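Local atomic coordinates of phosphatidylglycerophosphatase and protein-tyrosine phosphatase 1 (Mus musculus, PDB entry 3RGO), a protein that removes the terminal phosphate from phosphatidylglycerophosphate to give phosphatidylglycerol, a step on the way to the mitochondrial lipid cardiolipin. Residues Y2-H7 / L25-R30; N18-L23 / L44-K49. All coordinates share one frame; numbering follows the deposited sequence.

Contact 1: Y2-H7 / L25-R30; sequences YHRIDH and LDENVR
Glu27 offers its two carboxylate oxygens to two different residues of the strand 2-4, Tyr2 and Arg4, and this fork carries the contact. Tyr2 OH donates to Glu27 OE2 at 2.8 Å. That oxygen lies at the edge of the phenol ring, and ring and carboxylate stand nearly upright to each other, their planes 87° apart. The tyrosine reaches it because CG sits between the backbone N and the carbonyl carbon (chi1 66°). Glu27 OE1 takes the salt bridge from Arg4 NH2 at 3.0 Å, a fairly straight bond (N-H...O 161°) close to the guanidinium plane. Both donors come to the anti side of their oxygen. Glu27 suits the place: its chain, bent at chi2, is long enough to bring a charged, two-oxygen head between a phenol and a guanidinium.

The tight part is this direct grip. Arg4 NH1 also donates to Asp6 O at 2.9 Å, nearly in the guanidinium plane, and with the Glu27 bond this limits how the group can turn. The looser side is wet: water 1 accepts from Arg4 NE at 2.7 Å and donates to Glu27 OE1 at 3.2 Å. Cutting Glu27 back to an alanine would probably leave the Arg4 charge without its mate, the Tyr2 hydroxyl without this acceptor and the water with one anchor fewer.

The contact lies on the surface, joining strand 2-4, at one edge of the sheet, to the turn between helix 20-26 and strand 29-35; Leu10 of the adjacent strand 9-12 touches Tyr2, Arg4 and Glu27 alike.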
ATOM      1  N   TYR A   2      11.707  -0.001  -5.785  1.00 48.95           N
ATOM      2  CA  TYR A   2      10.292   0.314  -5.767  1.00 48.00           C
ATOM      3  C   TYR A   2       9.861   0.709  -7.169  1.00 50.37           C
ATOM      4  O   TYR A   2      10.698   1.055  -8.010  1.00 52.27           O
ATOM      5  CB  TYR A   2      10.004   1.449  -4.783  1.00 45.92           C
ATOM      6  CG  TYR A   2      10.621   2.770  -5.177  1.00 50.13           C
ATOM      7  CD1 TYR A   2       9.922   3.679  -5.963  1.00 50.64           C
ATOM      8  CD2 TYR A   2      11.904   3.110  -4.765  1.00 51.96           C
ATOM      9  CE1 TYR A   2      10.485   4.890  -6.329  1.00 55.32           C
ATOM     10  CE2 TYR A   2      12.475   4.317  -5.125  1.00 55.55           C
ATOM     11  CZ  TYR A   2      11.764   5.202  -5.907  1.00 59.19           C
ATOM     12  OH  TYR A   2      12.335   6.405  -6.263  1.00 64.94           O
ATOM     13  N   HIS A   3       8.555   0.650  -7.412  1.00 43.36           N
ATOM     14  CA  HIS A   3       7.980   1.028  -8.695  1.00 45.06           C
ATOM     15  C   HIS A   3       6.787   1.951  -8.477  1.00 45.58           C
ATOM     16  O   HIS A   3       5.999   1.755  -7.548  1.00 43.93           O
ATOM     17  CB  HIS A   3       7.505  -0.211  -9.460  1.00 49.20           C
ATOM     18  CG  HIS A   3       8.611  -1.110  -9.915  1.00 50.25           C
ATOM     19  ND1 HIS A   3       9.118  -2.124  -9.130  1.00 49.63           N
ATOM     20  CD2 HIS A   3       9.297  -1.159 -11.081  1.00 52.80           C
ATOM     21  CE1 HIS A   3      10.073  -2.754  -9.790  1.00 53.14           C
ATOM     22  NE2 HIS A   3      10.203  -2.187 -10.977  1.00 53.97           N
ATOM     23  N   ARG A   4       6.645   2.952  -9.336  1.00 46.83           N
ATOM     24  CA  ARG A   4       5.445   3.779  -9.324  1.00 40.32           C
ATOM     25  C   ARG A   4       4.282   3.004  -9.940  1.00 41.52           C
ATOM     26  O   ARG A   4       4.419   2.411 -11.014  1.00 37.98           O
ATOM     27  CB  ARG A   4       5.670   5.095 -10.073  1.00 44.93           C
ATOM     28  CG  ARG A   4       4.392   5.905 -10.257  1.00 49.94           C
ATOM     29  CD  ARG A   4       4.678   7.326 -10.719  1.00 52.34           C
ATOM     30  NE  ARG A   4       5.489   8.071  -9.757  1.00 49.15           N
ATOM     31  CZ  ARG A   4       5.002   8.677  -8.677  1.00 49.42           C
ATOM     32  NH1 ARG A   4       3.703   8.616  -8.403  1.00 46.08           N
ATOM     33  NH2 ARG A   4       5.818   9.339  -7.864  1.00 45.23           N
ATOM     34  N   ILE A   5       3.144   3.001  -9.250  1.00 38.63           N
ATOM     35  CA  ILE A   5       1.958   2.300  -9.729  1.00 37.95           C
ATOM     36  C   ILE A   5       1.071   3.250 -10.532  1.00 37.87           C
ATOM     37  O   ILE A   5       0.602   2.915 -11.624  1.00 36.60           O
ATOM     38  CB  ILE A   5       1.151   1.695  -8.564  1.00 36.49           C
ATOM     39  CG1 ILE A   5       2.021   0.717  -7.761  1.00 38.92           C
ATOM     40  CG2 ILE A   5      -0.096   0.998  -9.085  1.00 36.00           C
ATOM     41  CD1 ILE A   5       2.540  -0.467  -8.571  1.00 39.82           C
ATOM     42  N   ASP A   6       0.839   4.433  -9.975  1.00 36.83           N
ATOM     43  CA  ASP A   6       0.168   5.509 -10.694  1.00 36.31           C
ATOM     44  C   ASP A   6       0.622   6.857 -10.138  1.00 39.40           C
ATOM     45  O   ASP A   6       1.658   6.943  -9.476  1.00 40.61           O
ATOM     46  CB  ASP A   6      -1.367   5.352 -10.682  1.00 41.31           C
ATOM     47  CG  ASP A   6      -1.973   5.464  -9.287  1.00 41.14           C
ATOM     48  OD1 ASP A   6      -1.272   5.888  -8.347  1.00 40.52           O
ATOM     49  OD2 ASP A   6      -3.173   5.137  -9.138  1.00 40.45           O
ATOM     50  N   HIS A   7      -0.139   7.908 -10.411  1.00 41.91           N
ATOM     51  CA  HIS A   7       0.252   9.247  -9.986  1.00 45.79           C
ATOM     52  C   HIS A   7       0.328   9.382  -8.457  1.00 43.16           C
ATOM     53  O   HIS A   7       1.003  10.272  -7.946  1.00 40.53           O
ATOM     54  CB  HIS A   7      -0.701  10.292 -10.580  1.00 53.26           C
ATOM     55  CG  HIS A   7      -0.214  11.702 -10.449  1.00 65.07           C
ATOM     56  ND1 HIS A   7      -0.655  12.554  -9.460  1.00 69.79           N
ATOM     57  CD2 HIS A   7       0.680  12.407 -11.185  1.00 71.96           C
ATOM     58  CE1 HIS A   7      -0.056  13.727  -9.593  1.00 74.06           C
ATOM     59  NE2 HIS A   7       0.758  13.662 -10.630  1.00 75.11           N
ATOM     60  N   LEU A  25      11.351  14.440  -2.280  1.00 62.72           N
ATOM     61  CA  LEU A  25      11.596  15.471  -3.282  1.00 66.55           C
ATOM     62  C   LEU A  25      11.274  14.998  -4.699  1.00 68.97           C
ATOM     63  O   LEU A  25      10.625  15.710  -5.464  1.00 74.57           O
ATOM     64  CB  LEU A  25      13.047  15.952  -3.204  1.00 68.42           C
ATOM     65  CG  LEU A  25      13.472  16.530  -1.854  1.00 69.93           C
ATOM     66  CD1 LEU A  25      14.974  16.751  -1.811  1.00 73.82           C
ATOM     67  CD2 LEU A  25      12.725  17.822  -1.567  1.00 72.19           C
ATOM     68  N   ASP A  26      11.727  13.797  -5.043  1.00 64.48           N
ATOM     69  CA  ASP A  26      11.587  13.297  -6.409  1.00 62.64           C
ATOM     70  C   ASP A  26      10.249  12.605  -6.690  1.00 57.18           C
ATOM     71  O   ASP A  26       9.692  12.752  -7.778  1.00 58.80           O
ATOM     72  CB  ASP A  26      12.746  12.358  -6.757  1.00 62.81           C
ATOM     73  CG  ASP A  26      14.088  13.065  -6.752  1.00 68.88           C
ATOM     74  OD1 ASP A  26      14.105  14.309  -6.649  1.00 69.36           O
ATOM     75  OD2 ASP A  26      15.125  12.377  -6.851  1.00 73.55           O
ATOM     76  N   GLU A  27       9.741  11.856  -5.716  1.00 50.11           N
ATOM     77  CA  GLU A  27       8.509  11.091  -5.908  1.00 50.48           C
ATOM     78  C   GLU A  27       7.307  11.744  -5.228  1.00 49.39           C
ATOM     79  O   GLU A  27       6.204  11.201  -5.257  1.00 45.63           O
ATOM     80  CB  GLU A  27       8.680   9.660  -5.389  1.00 50.35           C
ATOM     81  CG  GLU A  27       9.901   8.933  -5.928  1.00 53.87           C
ATOM     82  CD  GLU A  27       9.813   8.641  -7.412  1.00 59.08           C
ATOM     83  OE1 GLU A  27       8.780   8.974  -8.031  1.00 61.67           O
ATOM     84  OE2 GLU A  27      10.781   8.075  -7.963  1.00 62.88           O
ATOM     85  N   ASN A  28       7.538  12.900  -4.610  1.00 53.22           N
ATOM     86  CA  ASN A  28       6.493  13.661  -3.922  1.00 54.63           C
ATOM     87  C   ASN A  28       5.775  12.870  -2.829  1.00 50.36           C
ATOM     88  O   ASN A  28       4.609  13.132  -2.526  1.00 47.25           O
ATOM     89  CB  ASN A  28       5.478  14.228  -4.923  1.00 59.28           C
ATOM     90  CG  ASN A  28       4.658  15.373  -4.342  1.00 62.70           C
ATOM     91  OD1 ASN A  28       3.643  15.782  -4.912  1.00 61.47           O
ATOM     92  ND2 ASN A  28       5.098  15.895  -3.201  1.00 60.03           N
ATOM     93  N   VAL A  29       6.477  11.907  -2.240  1.00 50.12           N
ATOM     94  CA  VAL A  29       5.906  11.095  -1.173  1.00 47.46           C
ATOM     95  C   VAL A  29       5.622  11.932   0.071  1.00 48.28           C
ATOM     96  O   VAL A  29       6.538  12.491   0.676  1.00 47.78           O
ATOM     97  CB  VAL A  29       6.842   9.933  -0.782  1.00 47.44           C
ATOM     98  CG1 VAL A  29       6.348   9.258   0.486  1.00 47.61           C
ATOM     99  CG2 VAL A  29       6.960   8.928  -1.923  1.00 42.27           C
ATOM    100  N   ARG A  30       4.351  12.011   0.452  1.00 46.55           N
ATOM    101  CA  ARG A  30       3.964  12.717   1.669  1.00 45.63           C
ATOM    102  C   ARG A  30       3.253  11.785   2.637  1.00 41.53           C
ATOM    103  O   ARG A  30       2.877  12.182   3.737  1.00 43.99           O
ATOM    104  CB  ARG A  30       3.077  13.918   1.340  1.00 48.17           C
ATOM    105  CG  ARG A  30       3.798  14.996   0.557  1.00 55.14           C
ATOM    106  CD  ARG A  30       4.942  15.571   1.375  1.00 60.75           C
ATOM    107  NE  ARG A  30       6.020  16.061   0.526  1.00 67.69           N
ATOM    108  CZ  ARG A  30       6.019  17.248  -0.072  1.00 75.80           C
ATOM    109  NH1 ARG A  30       4.985  18.067   0.081  1.00 76.52           N
ATOM    110  NH2 ARG A  30       7.047  17.616  -0.826  1.00 77.27           N
TER
HETATM  111  O   HOH W   1       7.987   7.895 -10.892  1.00 55.30           O

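Contact 2: N18-L23 / L44-K49; sequences NMTRRL and LCNTSK
Asn46 and Thr20 meet through one polar bond in the dual-specificity phosphatase fold, between the early part of helix 20-26, which carries Thr20, and the lead-in to helix 48-53, where Asn46 lies just ahead of the N-cap.

The hydrogen bond across the contact runs from Asn46 ND2 to Thr20 OG1 at 2.7 Å, with an N-H...O angle of 153°. The two side chains approach from opposite directions, and the hydroxyl oxygen lies 17° out of the amide plane. Asn46 holds CG beside its backbone N, anti to the carbonyl carbon (chi1 -70°), and this torsion places the amide where ND2 can meet Thr20 OG1. Thr20 OG1 is also hydrogen-bonded to the carbonyl of Lys17, so the hydroxyl links the asparagine to the turn that leads into its own helix. A hydroxyl suits this position because it can both give and accept; an amide suits the other because its NH2 can donate from the end of a short, flat side chain.

Van der Waals contact is slight: the Thr20 methyl, CG2, comes to 3.9 Å from Asn46 ND2. Thr20 also touches Ala54, while the buried Asn46 rests on Lys17.

Capping and backbone bonds shape the two segments from within. Thr47 is the N-cap of helix 48-53: its side chain caps a backbone N early in the helix, while Glu50 OE1 accepts from the Thr47 backbone N, as in a capping box. In the other segment, Leu23 N bonds back to Met19 O at 3.0 Å.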
ATOM      1  N   ASN A  18      18.106   6.436   4.340  1.00 59.42           N
ATOM      2  CA  ASN A  18      18.835   7.237   3.363  1.00 64.99           C
ATOM      3  C   ASN A  18      18.024   7.610   2.124  1.00 61.78           C
ATOM      4  O   ASN A  18      18.388   8.537   1.396  1.00 60.72           O
ATOM      5  CB  ASN A  18      20.116   6.511   2.936  1.00 73.06           C
ATOM      6  CG  ASN A  18      19.862   5.464   1.865  1.00 76.27           C
ATOM      7  OD1 ASN A  18      19.539   4.314   2.166  1.00 72.40           O
ATOM      8  ND2 ASN A  18      20.004   5.862   0.604  1.00 78.64           N
ATOM      9  N   MET A  19      16.936   6.886   1.881  1.00 54.97           N
ATOM     10  CA  MET A  19      16.117   7.101   0.690  1.00 52.72           C
ATOM     11  C   MET A  19      15.117   8.234   0.882  1.00 49.48           C
ATOM     12  O   MET A  19      14.563   8.760  -0.085  1.00 49.65           O
ATOM     13  CB  MET A  19      15.371   5.816   0.325  1.00 47.74           C
ATOM     14  CG  MET A  19      16.283   4.629   0.069  1.00 49.86           C
ATOM     15  SD  MET A  19      15.356   3.094  -0.088  1.00 52.72           S
ATOM     16  CE  MET A  19      14.220   3.527  -1.404  1.00 78.98           C
ATOM     17  N   THR A  20      14.890   8.598   2.139  1.00 50.69           N
ATOM     18  CA  THR A  20      13.911   9.617   2.501  1.00 53.29           C
ATOM     19  C   THR A  20      13.941  10.834   1.581  1.00 54.44           C
ATOM     20  O   THR A  20      12.910  11.249   1.056  1.00 51.47           O
ATOM     21  CB  THR A  20      14.125  10.086   3.951  1.00 58.87           C
ATOM     22  OG1 THR A  20      13.955   8.975   4.838  1.00 59.49           O
ATOM     23  CG2 THR A  20      13.134  11.179   4.321  1.00 61.55           C
ATOM     24  N   ARG A  21      15.126  11.402   1.393  1.00 52.56           N
ATOM     25  CA  ARG A  21      15.272  12.618   0.599  1.00 56.05           C
ATOM     26  C   ARG A  21      14.748  12.445  -0.823  1.00 54.96           C
ATOM     27  O   ARG A  21      13.957  13.256  -1.311  1.00 55.04           O
ATOM     28  CB  ARG A  21      16.741  13.059   0.576  1.00 58.37           C
ATOM     29  CG  ARG A  21      17.007  14.289  -0.271  1.00 64.84           C
ATOM     30  CD  ARG A  21      18.474  14.705  -0.197  1.00 70.00           C
ATOM     31  NE  ARG A  21      18.735  15.909  -0.980  1.00 77.69           N
ATOM     32  CZ  ARG A  21      18.996  15.909  -2.285  1.00 84.30           C
ATOM     33  NH1 ARG A  21      19.027  14.766  -2.957  1.00 85.72           N
ATOM     34  NH2 ARG A  21      19.221  17.053  -2.920  1.00 87.60           N
ATOM     35  N   ARG A  22      15.199  11.387  -1.488  1.00 58.50           N
ATOM     36  CA  ARG A  22      14.779  11.096  -2.855  1.00 64.65           C
ATOM     37  C   ARG A  22      13.273  10.857  -2.954  1.00 59.99           C
ATOM     38  O   ARG A  22      12.612  11.351  -3.869  1.00 59.79           O
ATOM     39  CB  ARG A  22      15.534   9.874  -3.383  1.00 74.62           C
ATOM     40  CG  ARG A  22      14.894   9.219  -4.597  1.00 82.80           C
ATOM     41  CD  ARG A  22      15.690   9.487  -5.864  1.00 92.03           C
ATOM     42  NE  ARG A  22      15.203   8.687  -6.984  1.00 96.70           N
ATOM     43  CZ  ARG A  22      15.842   8.556  -8.143  1.00101.97           C
ATOM     44  NH1 ARG A  22      17.000   9.174  -8.338  1.00105.32           N
ATOM     45  NH2 ARG A  22      15.323   7.805  -9.105  1.00102.45           N
ATOM     46  N   LEU A  23      12.733  10.093  -2.010  1.00 53.83           N
ATOM     47  CA  LEU A  23      11.314   9.757  -2.028  1.00 51.11           C
ATOM     48  C   LEU A  23      10.426  10.992  -1.918  1.00 50.49           C
ATOM     49  O   LEU A  23       9.425  11.111  -2.624  1.00 48.71           O
ATOM     50  CB  LEU A  23      10.984   8.770  -0.907  1.00 49.76           C
ATOM     51  CG  LEU A  23      11.521   7.355  -1.119  1.00 52.33           C
ATOM     52  CD1 LEU A  23      11.245   6.480   0.097  1.00 49.83           C
ATOM     53  CD2 LEU A  23      10.913   6.751  -2.376  1.00 50.33           C
ATOM     54  N   LEU A  44      16.753   0.056  10.174  1.00 60.40           N
ATOM     55  CA  LEU A  44      17.002   0.387   8.776  1.00 60.67           C
ATOM     56  C   LEU A  44      16.095   1.510   8.294  1.00 57.60           C
ATOM     57  O   LEU A  44      16.433   2.236   7.359  1.00 56.00           O
ATOM     58  CB  LEU A  44      16.758  -0.844   7.903  1.00 61.75           C
ATOM     59  CG  LEU A  44      17.965  -1.585   7.330  1.00 64.02           C
ATOM     60  CD1 LEU A  44      19.241  -1.210   8.058  1.00 64.78           C
ATOM     61  CD2 LEU A  44      17.721  -3.083   7.377  1.00 63.83           C
ATOM     62  N   CYS A  45      14.938   1.641   8.934  1.00 56.06           N
ATOM     63  CA  CYS A  45      13.900   2.543   8.457  1.00 53.57           C
ATOM     64  C   CYS A  45      13.698   3.741   9.375  1.00 53.10           C
ATOM     65  O   CYS A  45      14.123   3.735  10.533  1.00 53.49           O
ATOM     66  CB  CYS A  45      12.580   1.784   8.317  1.00 55.56           C
ATOM     67  SG  CYS A  45      12.722   0.243   7.397  1.00 70.82           S
ATOM     68  N   ASN A  46      13.046   4.770   8.844  1.00 51.47           N
ATOM     69  CA  ASN A  46      12.631   5.903   9.652  1.00 51.48           C
ATOM     70  C   ASN A  46      11.663   5.461  10.736  1.00 52.73           C
ATOM     71  O   ASN A  46      10.888   4.526  10.549  1.00 56.11           O
ATOM     72  CB  ASN A  46      11.944   6.963   8.791  1.00 52.16           C
ATOM     73  CG  ASN A  46      12.900   7.676   7.865  1.00 53.06           C
ATOM     74  OD1 ASN A  46      14.115   7.612   8.038  1.00 47.64           O
ATOM     75  ND2 ASN A  46      12.352   8.369   6.876  1.00 56.58           N
ATOM     76  N   THR A  47      11.717   6.140  11.873  1.00 56.51           N
ATOM     77  CA  THR A  47      10.659   6.039  12.857  1.00 58.39           C
ATOM     78  C   THR A  47       9.518   6.891  12.330  1.00 61.68           C
ATOM     79  O   THR A  47       9.648   7.526  11.282  1.00 60.78           O
ATOM     80  CB  THR A  47      11.107   6.603  14.198  1.00 59.39           C
ATOM     81  OG1 THR A  47      11.566   7.946  14.005  1.00 63.56           O
ATOM     82  CG2 THR A  47      12.242   5.767  14.770  1.00 62.41           C
ATOM     83  N   SER A  48       8.404   6.918  13.050  1.00 63.95           N
ATOM     84  CA  SER A  48       7.277   7.745  12.640  1.00 62.81           C
ATOM     85  C   SER A  48       7.644   9.223  12.714  1.00 62.04           C
ATOM     86  O   SER A  48       7.181  10.029  11.904  1.00 59.52           O
ATOM     87  CB  SER A  48       6.052   7.463  13.507  1.00 64.61           C
ATOM     88  OG  SER A  48       4.949   8.236  13.069  1.00 66.72           O
ATOM     89  N   LYS A  49       8.476   9.571  13.690  1.00 60.97           N
ATOM     90  CA  LYS A  49       8.910  10.950  13.873  1.00 66.18           C
ATOM     91  C   LYS A  49       9.889  11.392  12.787  1.00 66.18           C
ATOM     92  O   LYS A  49       9.827  12.524  12.318  1.00 68.73           O
ATOM     93  CB  LYS A  49       9.517  11.149  15.266  1.00 72.35           C
ATOM     94  CG  LYS A  49      10.141   9.897  15.858  1.00 76.73           C
ATOM     95  CD  LYS A  49      11.612  10.104  16.202  1.00 79.66           C
ATOM     96  CE  LYS A  49      12.230   8.831  16.763  1.00 80.05           C
ATOM     97  NZ  LYS A  49      13.693   8.969  17.000  1.00 82.34           N
TER

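Overall arrangement
From the N terminus, the strand 2-4 turns back into strand 9-12; the chain then passes through helix 20-26, and contact 1 closes its loop at and just beyond the helix end by joining residues 2-7 to 25-30. Contact 2 starts inside that loop, at 18-23, and closes only after strand 29-35, at 44-49; the two loops therefore cross rather than nest. Helix 20-26 is common to both: its early part belongs to contact 2 and its end to contact 1. The centres are 14 Å apart, yet the contacts touch, with the Tyr2 ring packing on Met19 and Leu23. Together they tie the sheet's edge strand 2-4, through one short helix, to the approach of helix 48-53.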